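Local coordinates for protein nitric oxide dioxygenase (Rhodothermus marinus DSM 4252, PDB 6WK3) that binds heme in a globin fold, probably acts as a nitric oxide dioxygenase, and is here engineered as a carbene transferase, at residues A27-M32 with H55-A60; L97-L102 with E124-L129. The protein carries 1 engineered substitution. All blocks are in the same frame, centred on the assembly; numbering follows the deposited sequence.

Contact 1: residues A27-M32 with H55-A60. With HEM (protoporphyrin IX containing Fe), chain E.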
loop_
_atom_site.group_PDB
_atom_site.type_symbol
_atom_site.label_atom_id
_atom_site.label_comp_id
_atom_site.label_asym_id
_atom_site.label_seq_id
_atom_site.Cartn_x
_atom_site.Cartn_y
_atom_site.Cartn_z
ATOM N N ALA A 27 -11.725 -14.372 14.230
ATOM C CA ALA A 27 -11.797 -15.797 13.928
ATOM C C ALA A 27 -12.204 -16.032 12.479
ATOM O O ALA A 27 -11.668 -16.927 11.816
ATOM C CB ALA A 27 -12.770 -16.492 14.878
ATOM N N ILE A 28 -13.143 -15.235 11.965
ATOM C CA ILE A 28 -13.574 -15.406 10.580
ATOM C C ILE A 28 -12.450 -15.028 9.625
ATOM O O ILE A 28 -12.166 -15.747 8.659
ATOM C CB ILE A 28 -14.849 -14.583 10.311
ATOM C CG1 ILE A 28 -16.051 -15.196 11.038
ATOM C CG2 ILE A 28 -15.104 -14.474 8.814
ATOM C CD1 ILE A 28 -17.272 -14.260 11.138
ATOM N N SER A 29 -11.776 -13.911 9.893
ATOM C CA SER A 29 -10.714 -13.455 9.004
ATOM C C SER A 29 -9.523 -14.415 9.026
ATOM O O SER A 29 -8.995 -14.784 7.969
ATOM C CB SER A 29 -10.304 -12.028 9.389
ATOM O OG SER A 29 -8.981 -11.722 8.982
ATOM N N ALA A 30 -9.108 -14.860 10.218
ATOM C CA ALA A 30 -7.975 -15.783 10.310
ATOM C C ALA A 30 -8.296 -17.125 9.659
ATOM O O ALA A 30 -7.473 -17.681 8.919
ATOM C CB ALA A 30 -7.570 -15.987 11.771
ATOM N N THR A 31 -9.482 -17.668 9.945
ATOM C CA THR A 31 -9.901 -18.916 9.316
ATOM C C THR A 31 -9.988 -18.763 7.807
ATOM O O THR A 31 -9.630 -19.676 7.056
ATOM C CB THR A 31 -11.247 -19.355 9.885
ATOM O OG1 THR A 31 -11.103 -19.617 11.287
ATOM C CG2 THR A 31 -11.765 -20.594 9.174
ATOM N N MET A 32 -10.459 -17.608 7.344
ATOM C CA MET A 32 -10.530 -17.358 5.912
ATOM C C MET A 32 -9.149 -17.439 5.274
ATOM O O MET A 32 -8.973 -18.078 4.231
ATOM C CB MET A 32 -11.168 -15.994 5.661
ATOM C CG MET A 32 -11.581 -15.771 4.231
ATOM S SD MET A 32 -10.993 -14.198 3.599
ATOM C CE MET A 32 -9.276 -14.609 3.291
ATOM N N HIS A 55 -5.906 -8.924 10.824
ATOM C CA HIS A 55 -6.621 -8.043 11.735
ATOM C C HIS A 55 -7.213 -6.844 11.006
ATOM O O HIS A 55 -8.228 -6.298 11.445
ATOM C CB HIS A 55 -5.699 -7.595 12.866
ATOM C CG HIS A 55 -5.582 -8.597 13.972
ATOM N ND1 HIS A 55 -6.204 -8.434 15.192
ATOM C CD2 HIS A 55 -4.930 -9.783 14.037
ATOM C CE1 HIS A 55 -5.934 -9.472 15.963
ATOM N NE2 HIS A 55 -5.166 -10.307 15.285
ATOM N N LYS A 56 -6.601 -6.441 9.890
ATOM C CA LYS A 56 -7.161 -5.376 9.068
ATOM C C LYS A 56 -8.460 -5.816 8.406
ATOM O O LYS A 56 -9.444 -5.065 8.395
ATOM C CB LYS A 56 -6.144 -4.942 8.015
ATOM C CG LYS A 56 -5.149 -3.913 8.505
ATOM C CD LYS A 56 -4.029 -3.710 7.495
ATOM C CE LYS A 56 -3.581 -2.251 7.432
ATOM N NZ LYS A 56 -3.056 -1.756 8.732
ATOM N N LEU A 57 -8.482 -7.028 7.846
ATOM C CA LEU A 57 -9.703 -7.528 7.225
ATOM C C LEU A 57 -10.807 -7.710 8.257
ATOM O O LEU A 57 -11.975 -7.414 7.981
ATOM C CB LEU A 57 -9.433 -8.841 6.491
ATOM C CG LEU A 57 -10.695 -9.412 5.824
ATOM C CD1 LEU A 57 -10.808 -8.965 4.383
ATOM C CD2 LEU A 57 -10.737 -10.926 5.907
ATOM N N ALA A 58 -10.455 -8.186 9.455
ATOM C CA ALA A 58 -11.444 -8.329 10.519
ATOM C C ALA A 58 -12.106 -6.994 10.844
ATOM O O ALA A 58 -13.327 -6.931 11.031
ATOM C CB ALA A 58 -10.793 -8.926 11.765
ATOM N N SER A 59 -11.321 -5.912 10.903
ATOM C CA SER A 59 -11.899 -4.595 11.162
ATOM C C SER A 59 -12.765 -4.137 9.997
ATOM O O SER A 59 -13.840 -3.565 10.202
ATOM C CB SER A 59 -10.797 -3.568 11.413
ATOM O OG SER A 59 -10.123 -3.813 12.628
ATOM N N ALA A 60 -12.299 -4.371 8.770
ATOM C CA ALA A 60 -13.047 -3.963 7.590
ATOM C C ALA A 60 -14.397 -4.666 7.524
ATOM O O ALA A 60 -15.424 -4.030 7.266
ATOM C CB ALA A 60 -12.226 -4.240 6.333
HETATM C CHA HEM E . -5.151 -6.212 2.015
HETATM C CHB HEM E . -9.994 -6.350 2.456
HETATM C CHC HEM E . -10.071 -9.209 -1.450
HETATM C CHD HEM E . -5.359 -10.181 -0.760
HETATM C C1A HEM E . -6.439 -5.946 2.437
HETATM C C2A HEM E . -6.833 -4.994 3.453
HETATM C C3A HEM E . -8.161 -5.035 3.580
HETATM C C4A HEM E . -8.672 -6.010 2.644
HETATM C CMA HEM E . -9.009 -4.190 4.552
HETATM C CAA HEM E . -5.881 -4.087 4.254
HETATM C CBA HEM E . -5.714 -2.779 3.488
HETATM C CGA HEM E . -4.947 -1.796 4.331
HETATM O O1A HEM E . -3.707 -1.696 4.159
HETATM O O2A HEM E . -5.572 -1.108 5.177
HETATM C C1B HEM E . -10.463 -7.097 1.396
HETATM C C2B HEM E . -11.846 -7.289 1.010
HETATM C C3B HEM E . -11.865 -8.094 -0.068
HETATM C C4B HEM E . -10.492 -8.420 -0.403
HETATM C CMB HEM E . -13.038 -6.669 1.770
HETATM C CAB HEM E . -13.071 -8.601 -0.896
HETATM C CBB HEM E . -14.264 -8.004 -0.906
HETATM C C1C HEM E . -8.812 -9.757 -1.597
HETATM C C2C HEM E . -8.418 -10.728 -2.590
HETATM C C3C HEM E . -7.128 -11.021 -2.405
HETATM C C4C HEM E . -6.633 -10.222 -1.293
HETATM C CMC HEM E . -9.342 -11.337 -3.666
HETATM C CAC HEM E . -6.350 -12.027 -3.280
HETATM C CBC HEM E . -5.307 -12.694 -2.790
HETATM C C1D HEM E . -4.837 -9.119 -0.045
HETATM C C2D HEM E . -3.445 -8.749 0.135
HETATM C C3D HEM E . -3.403 -7.651 0.911
HETATM C C4D HEM E . -4.758 -7.283 1.241
HETATM C CMD HEM E . -2.242 -9.511 -0.464
HETATM C CAD HEM E . -2.171 -6.862 1.407
HETATM C CBD HEM E . -1.574 -6.048 0.265
HETATM C CGD HEM E . -0.695 -4.944 0.799
HETATM O O1D HEM E . -0.911 -4.491 1.956
HETATM O O2D HEM E . 0.215 -4.503 0.047
HETATM N NA HEM E . -7.590 -6.545 1.967
HETATM N NB HEM E . -9.672 -7.797 0.511
HETATM N NC HEM E . -7.698 -9.477 -0.828
HETATM N ND HEM E . -5.595 -8.200 0.646
HETATM FE FE HEM E . -7.640 -8.091 0.650
#
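S29 and A58 bring two helices together almost backbone to backbone: the CA of S29 lies 5.4 Å from the CA of A58, and the axes of the two segments come within 8.3 Å at an angle of 131°. Small side chains permit this: S29 CB lies 3.9 Å from A58 CB and also packs against the A58 backbone nitrogen. The polar element is the S29 hydroxyl, whose OG, anti to the backbone nitrogen (chi1 156°), is placed to hydrogen-bond to the carbonyl oxygen of I54, just before the 55-60 segment.

Apolar packing centres on the fork of L57. Its CD2 rests 4.0 Å from M32 SD, the bent methionine crossing the leucine at about a right angle, and the same methyl lies beside the S29 hydroxyl in van der Waals contact. The other branch, CD1, faces the porphyrin, 3.3 Å from HEM CHB.

Heme contacts continue along helix 50-66. A60 CB touches a porphyrin methyl, while K56 lays its chain along a propionate, with CE 3.2 Å from HEM O2A. With an alanine here, the propionate would probably lose this methylene cover, and E48 of the second subunit its weak ionic partner. H55, by contrast, serves a copper site with E51.

The pair corresponds to the close B/E helix crossing of the globin fold; on the same helix 18-39, I28 packs on L102 and M32 on both V98 and L102 of helix 94-110.

Contact 2: residues L97-L102 with E124-L129. With HEM (protoporphyrin IX containing Fe), chain E.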
loop_
_atom_site.group_PDB
_atom_site.type_symbol
_atom_site.label_atom_id
_atom_site.label_comp_id
_atom_site.label_asym_id
_atom_site.label_seq_id
_atom_site.Cartn_x
_atom_site.Cartn_y
_atom_site.Cartn_z
ATOM N N LEU A 97 -12.153 -16.759 -5.282
ATOM C CA LEU A 97 -11.472 -17.657 -4.352
ATOM C C LEU A 97 -11.624 -17.183 -2.915
ATOM O O LEU A 97 -11.862 -17.994 -2.011
ATOM C CB LEU A 97 -9.989 -17.775 -4.705
ATOM C CG LEU A 97 -9.614 -17.770 -6.183
ATOM C CD1 LEU A 97 -8.100 -17.825 -6.338
ATOM C CD2 LEU A 97 -10.285 -18.930 -6.898
ATOM N N VAL A 98 -11.479 -15.877 -2.682
ATOM C CA VAL A 98 -11.579 -15.363 -1.323
ATOM C C VAL A 98 -13.016 -15.430 -0.826
ATOM O O VAL A 98 -13.255 -15.631 0.372
ATOM C CB VAL A 98 -11.002 -13.938 -1.249
ATOM C CG1 VAL A 98 -11.378 -13.259 0.063
ATOM C CG2 VAL A 98 -9.498 -13.992 -1.400
ATOM N N TRP A 99 -14.000 -15.301 -1.718
ATOM C CA TRP A 99 -15.378 -15.496 -1.279
ATOM C C TRP A 99 -15.610 -16.939 -0.859
ATOM O O TRP A 99 -16.241 -17.205 0.172
ATOM C CB TRP A 99 -16.384 -15.114 -2.363
ATOM C CG TRP A 99 -17.703 -15.732 -2.037
ATOM C CD1 TRP A 99 -18.363 -16.696 -2.746
ATOM C CD2 TRP A 99 -18.496 -15.478 -0.870
ATOM N NE1 TRP A 99 -19.525 -17.040 -2.102
ATOM C CE2 TRP A 99 -19.630 -16.309 -0.947
ATOM C CE3 TRP A 99 -18.357 -14.626 0.232
ATOM C CZ2 TRP A 99 -20.618 -16.312 0.033
ATOM C CZ3 TRP A 99 -19.344 -14.626 1.198
ATOM C CH2 TRP A 99 -20.459 -15.465 1.094
ATOM N N GLU A 100 -15.127 -17.888 -1.665
ATOM C CA GLU A 100 -15.246 -19.302 -1.321
ATOM C C GLU A 100 -14.713 -19.568 0.084
ATOM O O GLU A 100 -15.386 -20.195 0.911
ATOM C CB GLU A 100 -14.498 -20.147 -2.357
ATOM C CG GLU A 100 -14.516 -21.637 -2.080
ATOM C CD GLU A 100 -13.337 -22.360 -2.708
ATOM O OE1 GLU A 100 -12.668 -23.142 -1.996
ATOM O OE2 GLU A 100 -13.079 -22.145 -3.914
ATOM N N CYS A 101 -13.512 -19.063 0.376
ATOM C CA CYS A 101 -12.913 -19.259 1.693
ATOM C C CYS A 101 -13.635 -18.472 2.776
ATOM O O CYS A 101 -13.701 -18.927 3.926
ATOM C CB CYS A 101 -11.433 -18.876 1.651
ATOM S SG CYS A 101 -10.489 -19.780 0.390
ATOM N N LEU A 102 -14.177 -17.300 2.438
ATOM C CA LEU A 102 -14.911 -16.507 3.420
ATOM C C LEU A 102 -16.257 -17.141 3.750
ATOM O O LEU A 102 -16.700 -17.110 4.906
ATOM C CB LEU A 102 -15.098 -15.081 2.901
ATOM C CG LEU A 102 -15.984 -14.128 3.707
ATOM C CD1 LEU A 102 -15.455 -13.958 5.121
ATOM C CD2 LEU A 102 -16.096 -12.777 3.002
ATOM N N GLU A 124 -23.920 -11.433 -1.371
ATOM C CA GLU A 124 -24.270 -10.204 -2.075
ATOM C C GLU A 124 -23.459 -9.023 -1.559
ATOM O O GLU A 124 -22.971 -8.207 -2.348
ATOM C CB GLU A 124 -25.768 -9.929 -1.943
ATOM N N ALA A 125 -23.305 -8.912 -0.238
ATOM C CA ALA A 125 -22.481 -7.841 0.313
ATOM C C ALA A 125 -21.032 -7.988 -0.122
ATOM O O ALA A 125 -20.343 -6.987 -0.342
ATOM C CB ALA A 125 -22.585 -7.824 1.837
ATOM N N TYR A 126 -20.557 -9.225 -0.262
ATOM C CA TYR A 126 -19.209 -9.444 -0.768
ATOM C C TYR A 126 -19.115 -9.072 -2.240
ATOM O O TYR A 126 -18.162 -8.405 -2.659
ATOM C CB TYR A 126 -18.791 -10.901 -0.554
ATOM C CG TYR A 126 -17.413 -11.197 -1.093
ATOM C CD1 TYR A 126 -17.228 -11.583 -2.418
ATOM C CD2 TYR A 126 -16.294 -11.065 -0.287
ATOM C CE1 TYR A 126 -15.971 -11.825 -2.918
ATOM C CE2 TYR A 126 -15.031 -11.318 -0.775
ATOM C CZ TYR A 126 -14.875 -11.700 -2.088
ATOM O OH TYR A 126 -13.616 -11.954 -2.577
ATOM N N ASP A 127 -20.087 -9.513 -3.044
ATOM C CA ASP A 127 -20.041 -9.258 -4.482
ATOM C C ASP A 127 -20.095 -7.770 -4.783
ATOM O O ASP A 127 -19.470 -7.299 -5.740
ATOM C CB ASP A 127 -21.189 -9.980 -5.187
ATOM C CG ASP A 127 -21.029 -11.490 -5.162
ATOM O OD1 ASP A 127 -19.902 -11.972 -4.906
ATOM O OD2 ASP A 127 -22.036 -12.194 -5.396
ATOM N N PHE A 128 -20.847 -7.013 -3.987
ATOM C CA PHE A 128 -20.853 -5.566 -4.149
ATOM C C PHE A 128 -19.465 -4.997 -3.895
ATOM O O PHE A 128 -18.908 -4.279 -4.734
ATOM C CB PHE A 128 -21.881 -4.940 -3.203
ATOM C CG PHE A 128 -21.858 -3.428 -3.187
ATOM C CD1 PHE A 128 -22.587 -2.698 -4.118
ATOM C CD2 PHE A 128 -21.110 -2.740 -2.241
ATOM C CE1 PHE A 128 -22.563 -1.315 -4.108
ATOM C CE2 PHE A 128 -21.087 -1.356 -2.222
ATOM C CZ PHE A 128 -21.819 -0.641 -3.158
ATOM N N LEU A 129 -18.886 -5.320 -2.738
ATOM C CA LEU A 129 -17.576 -4.786 -2.390
ATOM C C LEU A 129 -16.501 -5.288 -3.350
ATOM O O LEU A 129 -15.599 -4.533 -3.728
ATOM C CB LEU A 129 -17.237 -5.160 -0.948
ATOM C CG LEU A 129 -16.081 -4.419 -0.285
ATOM C CD1 LEU A 129 -16.150 -2.917 -0.566
ATOM C CD2 LEU A 129 -16.107 -4.697 1.203
HETATM C CHA HEM E . -5.151 -6.212 2.015
HETATM C CHB HEM E . -9.994 -6.350 2.456
HETATM C CHC HEM E . -10.071 -9.209 -1.450
HETATM C CHD HEM E . -5.359 -10.181 -0.760
HETATM C C1A HEM E . -6.439 -5.946 2.437
HETATM C C2A HEM E . -6.833 -4.994 3.453
HETATM C C3A HEM E . -8.161 -5.035 3.580
HETATM C C4A HEM E . -8.672 -6.010 2.644
HETATM C CMA HEM E . -9.009 -4.190 4.552
HETATM C CAA HEM E . -5.881 -4.087 4.254
HETATM C CBA HEM E . -5.714 -2.779 3.488
HETATM C CGA HEM E . -4.947 -1.796 4.331
HETATM O O1A HEM E . -3.707 -1.696 4.159
HETATM O O2A HEM E . -5.572 -1.108 5.177
HETATM C C1B HEM E . -10.463 -7.097 1.396
HETATM C C2B HEM E . -11.846 -7.289 1.010
HETATM C C3B HEM E . -11.865 -8.094 -0.068
HETATM C C4B HEM E . -10.492 -8.420 -0.403
HETATM C CMB HEM E . -13.038 -6.669 1.770
HETATM C CAB HEM E . -13.071 -8.601 -0.896
HETATM C CBB HEM E . -14.264 -8.004 -0.906
HETATM C C1C HEM E . -8.812 -9.757 -1.597
HETATM C C2C HEM E . -8.418 -10.728 -2.590
HETATM C C3C HEM E . -7.128 -11.021 -2.405
HETATM C C4C HEM E . -6.633 -10.222 -1.293
HETATM C CMC HEM E . -9.342 -11.337 -3.666
HETATM C CAC HEM E . -6.350 -12.027 -3.280
HETATM C CBC HEM E . -5.307 -12.694 -2.790
HETATM C C1D HEM E . -4.837 -9.119 -0.045
HETATM C C2D HEM E . -3.445 -8.749 0.135
HETATM C C3D HEM E . -3.403 -7.651 0.911
HETATM C C4D HEM E . -4.758 -7.283 1.241
HETATM C CMD HEM E . -2.242 -9.511 -0.464
HETATM C CAD HEM E . -2.171 -6.862 1.407
HETATM C CBD HEM E . -1.574 -6.048 0.265
HETATM C CGD HEM E . -0.695 -4.944 0.799
HETATM O O1D HEM E . -0.911 -4.491 1.956
HETATM O O2D HEM E . 0.215 -4.503 0.047
HETATM N NA HEM E . -7.590 -6.545 1.967
HETATM N NB HEM E . -9.672 -7.797 0.511
HETATM N NC HEM E . -7.698 -9.477 -0.828
HETATM N ND HEM E . -5.595 -8.200 0.646
HETATM FE FE HEM E . -7.640 -8.091 0.650
#
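The CB of W99 sits over one face of the Y126 ring, 3.8 Å from its centroid and 27° off the normal, a CH-pi contact displaced toward the CE1 rim, where the nearest approach is 3.4 Å. The indole and phenol are oblique, neither stacked nor edge-to-face, with planes at 39°, and W99 CE3 comes 3.8 Å from Y126 CG.

Y126 reaches across to helix 94-110, its CG anti to the backbone nitrogen (chi1 178°). V98 meets it nearly at right angles, with CB 3.5 Å from Y126 OH. L102 approaches obliquely and sets CD2 3.7 Å from Y126 CD2. The buried hydroxyl is satisfied by a hydrogen bond to the carbonyl of Y95, which would fix the far end of the ring.

The heme borders the same ring obliquely. Y126 CE2 lies 3.4 Å from the vinyl carbon HEM CAB, V98 CG2 packs 3.5 Å from the methyl HEM CMC, and L129 adds its CD2 to another methyl. Such a nearly antiparallel pair, its axes 11.0 Å apart with the Y126 ring between them, is the G/H helix pairing of the globin fold, here forming a largely apolar wall of the heme pocket.

How the contacts relate
Both contacts are buried and both border the heme, yet they solve helix packing in different ways. Contact 1 joins helices 18-39 and 50-66 through the close approach of S29 and A58, flanked by L57 and M32; contact 2 holds helices 94-110 and 116-145 farther apart, with an aromatic side chain as the spacer. Contact 1 also reaches the rim of the fold, where its second helix meets a propionate, a copper ion and the second subunit, whereas no other protein chain of the assembly touches the segments of contact 2, which meets the vinyl and methyl margin of the porphyrin. They form one continuous core: M32 CG lies 3.5 Å from L102 CA, and M32 SD 3.7 Å from V98 CG1.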